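PDB 2HR2: DUF3856 domain-containing protein, which is of unknown function but folds as a TPR-like alpha-alpha superhelix and so may serve in protein-protein recognition. Local coordinates for residues I40-P45 with G54-C59. Sequence-based numbering, arbitrary orientation.
Sequences ISHTMP and GFDAFC
Ser41 and Phe55 make the buried half of this contact, and His42 with Asp56 the half nearer solvent. Ser41 sits in the last turn of helix 27-41 and sets CB 3.8 Å from both CD2 and CE2 of the Phe55 ring, approaching obliquely. CG of Phe55 is anti to the backbone N (chi1 -173°), and the CD2-CE2 side of the ring meets Ser41; Ala11 of helix 4-24 and Ala37 also touch it, and Phe50 meets it edge-to-face. Ser41 OG is spent inside its own helix on Met38 O, and stays 3.7 Å from Asp56 OD1. In this TPR-like alpha-alpha superhelix, the pairing ties the C-terminal end of helix 27-41 to the first turns of helix 52-69, the next helix in the chain, and Ser41 O accepts a further bond from His52 NE2 across the connection. Toward solvent the contact rests on a single weak polar bond. His42, exposed just past the helix end, holds CG anti to the carbonyl carbon, and its ring brings NE2 to 2.8 Å from Asp56 OD2, a weak hydrogen bond bent to 130° at the hydrogen. The carboxylate meets the imidazole at its edge, the two planes 37° apart, while Ser41 OG lies over one face, nearer the ring's margin than its centre. ND1, one carbon further round the ring, makes a weak bond to Met38 O, the same carbonyl that takes Ser41 OG. The Asp56 side chain also touches Met38.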
loop_
_atom_site.group_PDB
_atom_site.type_symbol
_atom_site.label_atom_id
_atom_site.label_comp_id
_atom_site.label_asym_id
_atom_site.label_seq_id
_atom_site.Cartn_x
_atom_site.Cartn_y
_atom_site.Cartn_z
ATOM N N ILE A 40 1.614 -3.575 -17.588
ATOM C CA ILE A 40 2.870 -3.797 -18.299
ATOM C C ILE A 40 3.586 -5.046 -17.795
ATOM O O ILE A 40 4.083 -5.839 -18.591
ATOM C CB ILE A 40 3.823 -2.578 -18.166
ATOM C CG1 ILE A 40 3.240 -1.362 -18.887
ATOM C CG2 ILE A 40 5.200 -2.895 -18.757
ATOM C CD1 ILE A 40 3.953 -0.058 -18.594
ATOM N N SER A 41 3.645 -5.215 -16.478
ATOM C CA SER A 41 4.330 -6.368 -15.892
ATOM C C SER A 41 3.711 -7.695 -16.328
ATOM O O SER A 41 4.423 -8.687 -16.482
ATOM C CB SER A 41 4.352 -6.305 -14.363
ATOM O OG SER A 41 3.082 -6.609 -13.818
ATOM N N HIS A 42 2.396 -7.709 -16.538
ATOM C CA HIS A 42 1.708 -8.929 -16.969
ATOM C C HIS A 42 1.734 -9.194 -18.483
ATOM O O HIS A 42 1.122 -10.155 -18.936
ATOM C CB HIS A 42 0.280 -8.969 -16.416
ATOM C CG HIS A 42 0.231 -9.065 -14.924
ATOM N ND1 HIS A 42 -0.269 -8.061 -14.125
ATOM C CD2 HIS A 42 0.673 -10.030 -14.083
ATOM C CE1 HIS A 42 -0.162 -8.414 -12.857
ATOM N NE2 HIS A 42 0.411 -9.603 -12.803
ATOM N N THR A 43 2.436 -8.361 -19.254
ATOM C CA THR A 43 2.594 -8.589 -20.695
ATOM C C THR A 43 3.904 -9.318 -20.991
ATOM O O THR A 43 4.214 -9.591 -22.152
ATOM C CB THR A 43 2.617 -7.272 -21.522
ATOM O OG1 THR A 43 3.817 -6.537 -21.244
ATOM C CG2 THR A 43 1.396 -6.409 -21.236
HETATM N N MSE A 44 4.679 -9.616 -19.949
HETATM C CA MSE A 44 5.944 -10.321 -20.110
HETATM C C MSE A 44 5.700 -11.797 -20.348
HETATM O O MSE A 44 4.698 -12.336 -19.875
HETATM C CB MSE A 44 6.792 -10.200 -18.839
HETATM C CG MSE A 44 7.556 -8.911 -18.682
HETATM SE SE MSE A 44 8.516 -8.871 -16.971
HETATM C CE MSE A 44 7.548 -7.584 -16.035
ATOM N N PRO A 45 6.622 -12.465 -21.064
ATOM C CA PRO A 45 6.463 -13.909 -21.217
ATOM C C PRO A 45 6.752 -14.564 -19.862
ATOM O O PRO A 45 7.489 -13.987 -19.057
ATOM C CB PRO A 45 7.534 -14.276 -22.249
ATOM C CG PRO A 45 8.567 -13.202 -22.132
ATOM C CD PRO A 45 7.834 -11.957 -21.737
ATOM N N GLY A 54 5.869 -10.073 -5.725
ATOM C CA GLY A 54 6.359 -8.907 -5.000
ATOM C C GLY A 54 6.035 -7.599 -5.693
ATOM O O GLY A 54 5.600 -6.651 -5.051
ATOM N N PHE A 55 6.237 -7.551 -7.005
ATOM C CA PHE A 55 5.963 -6.346 -7.767
ATOM C C PHE A 55 4.483 -5.973 -7.713
ATOM O O PHE A 55 4.149 -4.803 -7.523
ATOM C CB PHE A 55 6.419 -6.506 -9.211
ATOM C CG PHE A 55 6.314 -5.247 -10.015
ATOM C CD1 PHE A 55 7.284 -4.265 -9.907
ATOM C CD2 PHE A 55 5.249 -5.041 -10.876
ATOM C CE1 PHE A 55 7.197 -3.103 -10.640
ATOM C CE2 PHE A 55 5.154 -3.877 -11.619
ATOM C CZ PHE A 55 6.129 -2.907 -11.499
ATOM N N ASP A 56 3.602 -6.955 -7.882
ATOM C CA ASP A 56 2.159 -6.706 -7.798
ATOM C C ASP A 56 1.761 -6.222 -6.393
ATOM O O ASP A 56 0.882 -5.362 -6.252
ATOM C CB ASP A 56 1.349 -7.948 -8.207
ATOM C CG ASP A 56 1.430 -8.248 -9.708
ATOM O OD1 ASP A 56 1.686 -7.323 -10.507
ATOM O OD2 ASP A 56 1.222 -9.416 -10.096
ATOM N N ALA A 57 2.416 -6.757 -5.365
ATOM C CA ALA A 57 2.153 -6.331 -3.991
ATOM C C ALA A 57 2.496 -4.858 -3.791
ATOM O O ALA A 57 1.747 -4.121 -3.153
ATOM C CB ALA A 57 2.940 -7.186 -3.013
ATOM N N PHE A 58 3.628 -4.438 -4.344
ATOM C CA PHE A 58 4.085 -3.059 -4.237
ATOM C C PHE A 58 3.100 -2.138 -4.955
ATOM O O PHE A 58 2.755 -1.075 -4.441
ATOM C CB PHE A 58 5.481 -2.925 -4.849
ATOM C CG PHE A 58 6.600 -3.511 -4.010
ATOM C CD1 PHE A 58 6.398 -4.578 -3.129
ATOM C CD2 PHE A 58 7.896 -3.038 -4.179
ATOM C CE1 PHE A 58 7.449 -5.111 -2.401
ATOM C CE2 PHE A 58 8.952 -3.569 -3.455
ATOM C CZ PHE A 58 8.728 -4.608 -2.564
ATOM N N CYS A 59 2.642 -2.555 -6.134
ATOM C CA CYS A 59 1.672 -1.781 -6.906
ATOM C C CYS A 59 0.342 -1.651 -6.165
ATOM O O CYS A 59 -0.247 -0.563 -6.133
ATOM C CB CYS A 59 1.430 -2.421 -8.278
ATOM S SG CYS A 59 2.856 -2.416 -9.380
#